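Local structure of Cys-Gly metallodipeptidase DUG1 (Saccharomyces cerevisiae, 4G1P) at residues V83-F88 with G188-V193; Q10-L15 with G464-A469. The protein hydrolyses the dipeptide Cys-Gly as a zinc-dependent M20-family peptidase and is the catalytic subunit of the complex that degrades glutathione. All blocks are in the same frame, centred on the assembly; numbering follows the deposited sequence.

Both contacts belong to the catalytic domain, with centres 24 Å apart and nearest atoms about 12 Å apart, so they do not touch. The two segments of contact 1 both fall between those of contact 2 in the sequence: helix 5-14 comes first, then strand 83-88 and the turns at 188-193, and finally helix 458-477. Contact 1 lies on the mixed six-stranded sheet, whereas contact 2 joins two helices, both touching helix 135-154. The chain thus begins and ends in one domain, whose sheet also takes in strand 437-439 from late in the sequence.

Contact 1: residues V83-F88 with G188-V193; sequences VILSRF and GYFKGV
The ring of Tyr189 is sandwiched between two side chains of strand 83-88. Over one face lies the Arg87 guanidinium, its NH1 3.1 Å above the ring plane and close to the centre. Leu85 CD1 approaches the opposite face, offset toward the rim, in a CH-pi contact 3.9 Å from the centroid. Guanidinium and ring are stacked with their planes 28° apart, and the cation-pi distance from Arg87 CZ to the Tyr189 centroid is 3.9 Å. Arginine suits this place because its flat cation can lie on the ring while still donating: NH2 gives a bent hydrogen bond of 2.7 Å to Tyr189 O, in the carbonyl plane. A bend at chi3 (84°) turns the guanidinium back over the ring, and Asp60 holds NH1 by a salt bridge. With CG anti to the backbone N (chi1 -161°), the tyrosine ring passes between Leu85 and Arg87, and its OH comes down near Ser86 CA and hydrogen-bonds Asp60 O. Leu85 sends its other branch to Phe190, Leu85 CD2 lying 3.7 Å from Phe190 CZ, so a forked aliphatic side chain serves both aromatic residues. Replacing Tyr189 by alanine takes away the ring and hydroxyl, which would probably leave the Arg87 guanidinium without its stacking surface, Leu85 CD1 without a ring to lie on and Asp60 O without its hydroxyl donor. Two successive type I turns, Gly188-Lys191 and Phe190-Val193, present this aromatic pair to the strand. Strand 83-88 runs between strands 61-64 and 162-168, antiparallel to both, while Ile84 and Ser86 pack on helix 39-55. Shortly before the zinc ligand Asp200, the contact packs the helix-to-strand loop of a beta-alpha-beta crossover (162-168, 178-185, 195-198) against the central sheet of the alpha/beta catalytic domain of M20 peptidases.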
ATOM      1  N   VAL A  83     -19.911 -11.721  20.795  1.00 19.47           N
ATOM      2  CA  VAL A  83     -20.762 -12.594  19.995  1.00 22.86           C
ATOM      3  C   VAL A  83     -22.132 -12.469  20.601  1.00 25.22           C
ATOM      4  O   VAL A  83     -22.254 -12.428  21.825  1.00 28.59           O
ATOM      5  CB  VAL A  83     -20.339 -14.076  20.013  1.00 21.78           C
ATOM      6  CG1 VAL A  83     -21.333 -14.902  19.233  1.00 18.84           C
ATOM      7  CG2 VAL A  83     -18.982 -14.241  19.399  1.00 21.77           C
ATOM      8  N   ILE A  84     -23.153 -12.375  19.756  1.00 21.46           N
ATOM      9  CA  ILE A  84     -24.490 -12.058  20.232  1.00 22.67           C
ATOM     10  C   ILE A  84     -25.364 -13.290  20.243  1.00 22.42           C
ATOM     11  O   ILE A  84     -25.699 -13.818  19.197  1.00 21.32           O
ATOM     12  CB  ILE A  84     -25.169 -11.010  19.349  1.00 23.06           C
ATOM     13  CG1 ILE A  84     -24.325  -9.732  19.274  1.00 21.30           C
ATOM     14  CG2 ILE A  84     -26.549 -10.712  19.888  1.00 22.12           C
ATOM     15  CD1 ILE A  84     -24.875  -8.693  18.314  1.00 20.38           C
ATOM     16  N   LEU A  85     -25.718 -13.754  21.429  1.00 21.97           N
ATOM     17  CA  LEU A  85     -26.579 -14.917  21.547  1.00 24.61           C
ATOM     18  C   LEU A  85     -27.960 -14.493  22.021  1.00 25.42           C
ATOM     19  O   LEU A  85     -28.088 -13.703  22.955  1.00 27.33           O
ATOM     20  CB  LEU A  85     -25.995 -15.937  22.531  1.00 24.85           C
ATOM     21  CG  LEU A  85     -24.535 -16.383  22.405  1.00 24.28           C
ATOM     22  CD1 LEU A  85     -24.317 -17.496  23.395  1.00 25.50           C
ATOM     23  CD2 LEU A  85     -24.171 -16.842  20.999  1.00 21.75           C
ATOM     24  N   SER A  86     -28.991 -15.022  21.380  1.00 21.17           N
ATOM     25  CA  SER A  86     -30.348 -14.769  21.814  1.00 23.02           C
ATOM     26  C   SER A  86     -31.278 -15.913  21.421  1.00 24.76           C
ATOM     27  O   SER A  86     -30.940 -16.750  20.582  1.00 24.52           O
ATOM     28  CB  SER A  86     -30.850 -13.454  21.234  1.00 25.11           C
ATOM     29  OG  SER A  86     -31.091 -13.568  19.848  1.00 27.13           O
ATOM     30  N   ARG A  87     -32.445 -15.960  22.049  1.00 25.40           N
ATOM     31  CA  ARG A  87     -33.440 -16.963  21.714  1.00 23.32           C
ATOM     32  C   ARG A  87     -34.747 -16.250  21.457  1.00 26.28           C
ATOM     33  O   ARG A  87     -35.017 -15.186  22.032  1.00 27.79           O
ATOM     34  CB  ARG A  87     -33.607 -17.993  22.837  1.00 22.81           C
ATOM     35  CG  ARG A  87     -32.457 -18.015  23.853  1.00 30.66           C
ATOM     36  CD  ARG A  87     -32.622 -19.058  24.979  1.00 28.46           C
ATOM     37  NE  ARG A  87     -32.159 -20.363  24.533  1.00 30.57           N
ATOM     38  CZ  ARG A  87     -31.006 -20.916  24.887  1.00 28.32           C
ATOM     39  NH1 ARG A  87     -30.188 -20.310  25.730  1.00 23.26           N
ATOM     40  NH2 ARG A  87     -30.683 -22.100  24.400  1.00 33.67           N
ATOM     41  N   PHE A  88     -35.548 -16.816  20.566  1.00 25.79           N
ATOM     42  CA  PHE A  88     -36.924 -16.372  20.400  1.00 25.05           C
ATOM     43  C   PHE A  88     -37.845 -17.583  20.471  1.00 24.28           C
ATOM     44  O   PHE A  88     -37.819 -18.456  19.604  1.00 21.97           O
ATOM     45  CB  PHE A  88     -37.135 -15.595  19.100  1.00 20.81           C
ATOM     46  CG  PHE A  88     -38.529 -15.082  18.938  1.00 23.45           C
ATOM     47  CD1 PHE A  88     -39.502 -15.857  18.319  1.00 22.88           C
ATOM     48  CD2 PHE A  88     -38.883 -13.835  19.431  1.00 23.44           C
ATOM     49  CE1 PHE A  88     -40.795 -15.390  18.182  1.00 21.72           C
ATOM     50  CE2 PHE A  88     -40.176 -13.364  19.298  1.00 23.83           C
ATOM     51  CZ  PHE A  88     -41.132 -14.137  18.676  1.00 22.66           C
ATOM     52  N   GLY A 188     -24.217 -26.185  26.604  1.00 41.66           N
ATOM     53  CA  GLY A 188     -24.650 -25.045  27.388  1.00 31.85           C
ATOM     54  C   GLY A 188     -25.717 -24.282  26.640  1.00 33.39           C
ATOM     55  O   GLY A 188     -26.826 -24.792  26.457  1.00 32.76           O
ATOM     56  N   TYR A 189     -25.385 -23.072  26.188  1.00 31.86           N
ATOM     57  CA  TYR A 189     -26.366 -22.226  25.508  1.00 28.00           C
ATOM     58  C   TYR A 189     -26.942 -22.907  24.271  1.00 27.23           C
ATOM     59  O   TYR A 189     -28.088 -22.674  23.932  1.00 27.87           O
ATOM     60  CB  TYR A 189     -25.772 -20.864  25.138  1.00 28.00           C
ATOM     61  CG  TYR A 189     -26.794 -19.791  24.869  1.00 23.82           C
ATOM     62  CD1 TYR A 189     -27.480 -19.744  23.666  1.00 26.40           C
ATOM     63  CD2 TYR A 189     -27.062 -18.812  25.812  1.00 24.39           C
ATOM     64  CE1 TYR A 189     -28.427 -18.765  23.417  1.00 25.98           C
ATOM     65  CE2 TYR A 189     -28.004 -17.820  25.572  1.00 24.10           C
ATOM     66  CZ  TYR A 189     -28.685 -17.807  24.374  1.00 26.49           C
ATOM     67  OH  TYR A 189     -29.625 -16.839  24.127  1.00 26.01           O
ATOM     68  N   PHE A 190     -26.157 -23.764  23.620  1.00 26.32           N
ATOM     69  CA  PHE A 190     -26.575 -24.413  22.381  1.00 24.76           C
ATOM     70  C   PHE A 190     -27.049 -25.861  22.555  1.00 34.92           C
ATOM     71  O   PHE A 190     -27.198 -26.584  21.562  1.00 31.71           O
ATOM     72  CB  PHE A 190     -25.423 -24.411  21.387  1.00 28.98           C
ATOM     73  CG  PHE A 190     -24.966 -23.041  20.996  1.00 31.05           C
ATOM     74  CD1 PHE A 190     -25.881 -22.015  20.821  1.00 27.57           C
ATOM     75  CD2 PHE A 190     -23.619 -22.775  20.813  1.00 29.63           C
ATOM     76  CE1 PHE A 190     -25.463 -20.752  20.453  1.00 25.56           C
ATOM     77  CE2 PHE A 190     -23.198 -21.512  20.442  1.00 31.50           C
ATOM     78  CZ  PHE A 190     -24.123 -20.497  20.261  1.00 23.88           C
ATOM     79  N   LYS A 191     -27.292 -26.275  23.800  1.00 35.90           N
ATOM     80  CA  LYS A 191     -27.577 -27.677  24.107  1.00 35.39           C
ATOM     81  C   LYS A 191     -28.742 -28.273  23.315  1.00 35.74           C
ATOM     82  O   LYS A 191     -28.645 -29.401  22.823  1.00 41.07           O
ATOM     83  CB  LYS A 191     -27.768 -27.904  25.615  1.00 37.19           C
ATOM     84  CG  LYS A 191     -29.164 -27.623  26.159  1.00 36.32           C
ATOM     85  CD  LYS A 191     -29.243 -27.953  27.654  1.00 47.38           C
ATOM     86  CE  LYS A 191     -30.556 -27.480  28.303  1.00 52.20           C
ATOM     87  NZ  LYS A 191     -31.736 -28.371  28.031  1.00 45.87           N
ATOM     88  N   GLY A 192     -29.825 -27.525  23.157  1.00 27.20           N
ATOM     89  CA  GLY A 192     -31.007 -28.097  22.536  1.00 31.99           C
ATOM     90  C   GLY A 192     -31.127 -27.958  21.027  1.00 33.16           C
ATOM     91  O   GLY A 192     -32.158 -28.317  20.451  1.00 34.62           O
ATOM     92  N   VAL A 193     -30.079 -27.451  20.386  1.00 30.54           N
ATOM     93  CA  VAL A 193     -30.145 -27.105  18.973  1.00 29.80           C
ATOM     94  C   VAL A 193     -30.392 -28.324  18.089  1.00 27.58           C
ATOM     95  O   VAL A 193     -29.747 -29.356  18.253  1.00 31.65           O
ATOM     96  CB  VAL A 193     -28.870 -26.367  18.516  1.00 27.21           C
ATOM     97  CG1 VAL A 193     -28.912 -26.134  17.035  1.00 22.26           C
ATOM     98  CG2 VAL A 193     -28.731 -25.045  19.250  1.00 23.38           C
TER

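Contact 2: residues Q10-L15 with G464-A469; sequences QKIDSL and GMKTMA
Ile12 and Lys466, on two roughly antiparallel helices, have the nearest CA atoms across the two segments, 7.1 Å apart. The axes of helix segments 10-14 and 464-469 come within 10.2 Å of each other, at 148° between their N-to-C directions. Ile12 bridges the two helices. Its CD1, anti to CA about CB-CG1 (chi2 177°), is carried out toward the partner helix, Ile12 CD1 lying 3.7 Å from Lys466 CG. The same methyl borders Ala469 CB at 4.4 Å, where a small residue lets the isoleucine approach the helix. A beta-branched residue suits the place because both arms bear on Lys466, CD1 going on to Ala469 and Ile12 CG2 to Met465 CB, 4.2 Å away. Lys466 lays its aliphatic chain against Ile12, and its extended end takes NZ to the carboxylate of Asp13. In this salt bridge Lys466 NZ lies 3.1 Å from Asp13 OD1, met on the syn side but 29° out of the carboxylate plane; the second bond, to OD2, is weak. Aspartate and lysine thus close the solvent-facing border of an apolar interface. Phe9 and Val8 of the same first helix touch Lys466 and Ala469. Helix 135-154 meets both helices, through Ala151 at Ile12 and Asn147 at Met465, and helix 397-410 packs against helix 458-477 at Lys466 and Thr467, so the N-terminal helix joins a cluster of helices from distant parts of the sequence.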
ATOM      1  N   GLN A  10     -47.377 -11.498   3.344  1.00 24.70           N
ATOM      2  CA  GLN A  10     -48.004 -10.199   3.196  1.00 23.15           C
ATOM      3  C   GLN A  10     -47.436  -9.183   4.181  1.00 23.96           C
ATOM      4  O   GLN A  10     -47.249  -8.000   3.854  1.00 19.47           O
ATOM      5  CB  GLN A  10     -49.504 -10.319   3.394  1.00 21.46           C
ATOM      6  CG  GLN A  10     -50.227 -10.899   2.211  1.00 25.35           C
ATOM      7  CD  GLN A  10     -51.702 -11.098   2.504  1.00 27.65           C
ATOM      8  OE1 GLN A  10     -52.198 -10.645   3.542  1.00 25.48           O
ATOM      9  NE2 GLN A  10     -52.416 -11.764   1.588  1.00 19.53           N
ATOM     10  N   LYS A  11     -47.175  -9.637   5.396  1.00 21.97           N
ATOM     11  CA  LYS A  11     -46.652  -8.728   6.392  1.00 22.24           C
ATOM     12  C   LYS A  11     -45.223  -8.356   6.045  1.00 22.33           C
ATOM     13  O   LYS A  11     -44.762  -7.275   6.378  1.00 21.97           O
ATOM     14  CB  LYS A  11     -46.747  -9.333   7.787  1.00 23.41           C
ATOM     15  CG  LYS A  11     -48.100  -9.099   8.433  1.00 29.34           C
ATOM     16  CD  LYS A  11     -48.496  -7.632   8.359  1.00 27.55           C
ATOM     17  CE  LYS A  11     -49.986  -7.427   8.625  1.00 30.41           C
ATOM     18  NZ  LYS A  11     -50.309  -5.993   8.896  1.00 35.04           N
ATOM     19  N   ILE A  12     -44.528  -9.257   5.358  1.00 21.84           N
ATOM     20  CA  ILE A  12     -43.154  -9.002   4.965  1.00 20.87           C
ATOM     21  C   ILE A  12     -43.114  -7.852   3.961  1.00 22.01           C
ATOM     22  O   ILE A  12     -42.226  -7.001   4.010  1.00 20.44           O
ATOM     23  CB  ILE A  12     -42.493 -10.256   4.387  1.00 19.78           C
ATOM     24  CG1 ILE A  12     -42.148 -11.229   5.513  1.00 19.42           C
ATOM     25  CG2 ILE A  12     -41.248  -9.889   3.607  1.00 18.08           C
ATOM     26  CD1 ILE A  12     -41.551 -12.543   5.043  1.00 17.95           C
ATOM     27  N   ASP A  13     -44.097  -7.824   3.069  1.00 20.32           N
ATOM     28  CA  ASP A  13     -44.252  -6.716   2.144  1.00 20.90           C
ATOM     29  C   ASP A  13     -44.620  -5.419   2.871  1.00 20.81           C
ATOM     30  O   ASP A  13     -44.034  -4.370   2.611  1.00 23.16           O
ATOM     31  CB  ASP A  13     -45.302  -7.049   1.087  1.00 21.29           C
ATOM     32  CG  ASP A  13     -44.810  -8.062   0.073  1.00 27.86           C
ATOM     33  OD1 ASP A  13     -43.576  -8.220  -0.068  1.00 27.16           O
ATOM     34  OD2 ASP A  13     -45.659  -8.686  -0.601  1.00 29.47           O
ATOM     35  N   SER A  14     -45.569  -5.498   3.795  1.00 16.89           N
ATOM     36  CA  SER A  14     -46.079  -4.309   4.468  1.00 19.62           C
ATOM     37  C   SER A  14     -45.035  -3.660   5.350  1.00 20.76           C
ATOM     38  O   SER A  14     -45.063  -2.454   5.564  1.00 22.56           O
ATOM     39  CB  SER A  14     -47.281  -4.658   5.349  1.00 22.61           C
ATOM     40  OG  SER A  14     -48.280  -5.310   4.597  1.00 31.10           O
ATOM     41  N   LEU A  15     -44.140  -4.473   5.893  1.00 17.56           N
ATOM     42  CA  LEU A  15     -43.193  -3.999   6.874  1.00 18.11           C
ATOM     43  C   LEU A  15     -41.877  -3.526   6.237  1.00 21.08           C
ATOM     44  O   LEU A  15     -40.948  -3.149   6.943  1.00 20.08           O
ATOM     45  CB  LEU A  15     -42.929  -5.084   7.909  1.00 17.98           C
ATOM     46  CG  LEU A  15     -44.057  -5.463   8.866  1.00 19.96           C
ATOM     47  CD1 LEU A  15     -43.546  -6.467   9.890  1.00 18.69           C
ATOM     48  CD2 LEU A  15     -44.619  -4.232   9.551  1.00 22.37           C
ATOM     49  N   GLY A 464     -35.691 -13.408  -0.154  1.00 18.81           N
ATOM     50  CA  GLY A 464     -34.912 -14.170   0.801  1.00 14.83           C
ATOM     51  C   GLY A 464     -35.590 -14.246   2.155  1.00 17.44           C
ATOM     52  O   GLY A 464     -35.456 -15.238   2.879  1.00 15.70           O
ATOM     53  N   MET A 465     -36.316 -13.192   2.510  1.00 17.03           N
ATOM     54  CA  MET A 465     -36.998 -13.169   3.796  1.00 17.43           C
ATOM     55  C   MET A 465     -38.158 -14.146   3.787  1.00 18.42           C
ATOM     56  O   MET A 465     -38.328 -14.948   4.715  1.00 18.97           O
ATOM     57  CB  MET A 465     -37.495 -11.766   4.122  1.00 17.10           C
ATOM     58  CG  MET A 465     -36.462 -10.912   4.842  1.00 18.17           C
ATOM     59  SD  MET A 465     -37.081  -9.274   5.290  1.00 17.17           S
ATOM     60  CE  MET A 465     -37.131  -8.483   3.677  1.00 15.70           C
ATOM     61  N   LYS A 466     -38.951 -14.068   2.722  1.00 19.09           N
ATOM     62  CA  LYS A 466     -40.066 -14.968   2.527  1.00 16.52           C
ATOM     63  C   LYS A 466     -39.539 -16.388   2.437  1.00 18.27           C
ATOM     64  O   LYS A 466     -40.172 -17.309   2.942  1.00 18.55           O
ATOM     65  CB  LYS A 466     -40.843 -14.583   1.271  1.00 17.55           C
ATOM     66  CG  LYS A 466     -41.503 -13.211   1.374  1.00 17.62           C
ATOM     67  CD  LYS A 466     -42.152 -12.785   0.071  1.00 19.11           C
ATOM     68  CE  LYS A 466     -43.016 -11.537   0.253  1.00 21.47           C
ATOM     69  NZ  LYS A 466     -43.727 -11.139  -0.991  1.00 20.44           N
ATOM     70  N   THR A 467     -38.370 -16.569   1.823  1.00 15.25           N
ATOM     71  CA  THR A 467     -37.800 -17.908   1.734  1.00 18.10           C
ATOM     72  C   THR A 467     -37.353 -18.403   3.112  1.00 19.68           C
ATOM     73  O   THR A 467     -37.533 -19.575   3.464  1.00 18.46           O
ATOM     74  CB  THR A 467     -36.643 -17.998   0.710  1.00 19.88           C
ATOM     75  OG1 THR A 467     -37.147 -17.739  -0.602  1.00 18.89           O
ATOM     76  CG2 THR A 467     -36.019 -19.391   0.711  1.00 16.50           C
ATOM     77  N   MET A 468     -36.791 -17.504   3.903  1.00 16.24           N
ATOM     78  CA  MET A 468     -36.434 -17.854   5.265  1.00 17.10           C
ATOM     79  C   MET A 468     -37.686 -18.218   6.070  1.00 18.06           C
ATOM     80  O   MET A 468     -37.674 -19.146   6.882  1.00 20.57           O
ATOM     81  CB  MET A 468     -35.701 -16.693   5.944  1.00 18.05           C
ATOM     82  CG  MET A 468     -34.309 -16.382   5.426  1.00 13.89           C
ATOM     83  SD  MET A 468     -33.747 -14.871   6.250  1.00 20.81           S
ATOM     84  CE  MET A 468     -31.973 -14.868   5.964  1.00 15.54           C
ATOM     85  N   ALA A 469     -38.768 -17.482   5.860  1.00 14.53           N
ATOM     86  CA  ALA A 469     -40.000 -17.764   6.585  1.00 16.87           C
ATOM     87  C   ALA A 469     -40.570 -19.145   6.237  1.00 19.10           C
ATOM     88  O   ALA A 469     -40.959 -19.913   7.114  1.00 19.60           O
ATOM     89  CB  ALA A 469     -41.026 -16.685   6.305  1.00 19.18           C
TER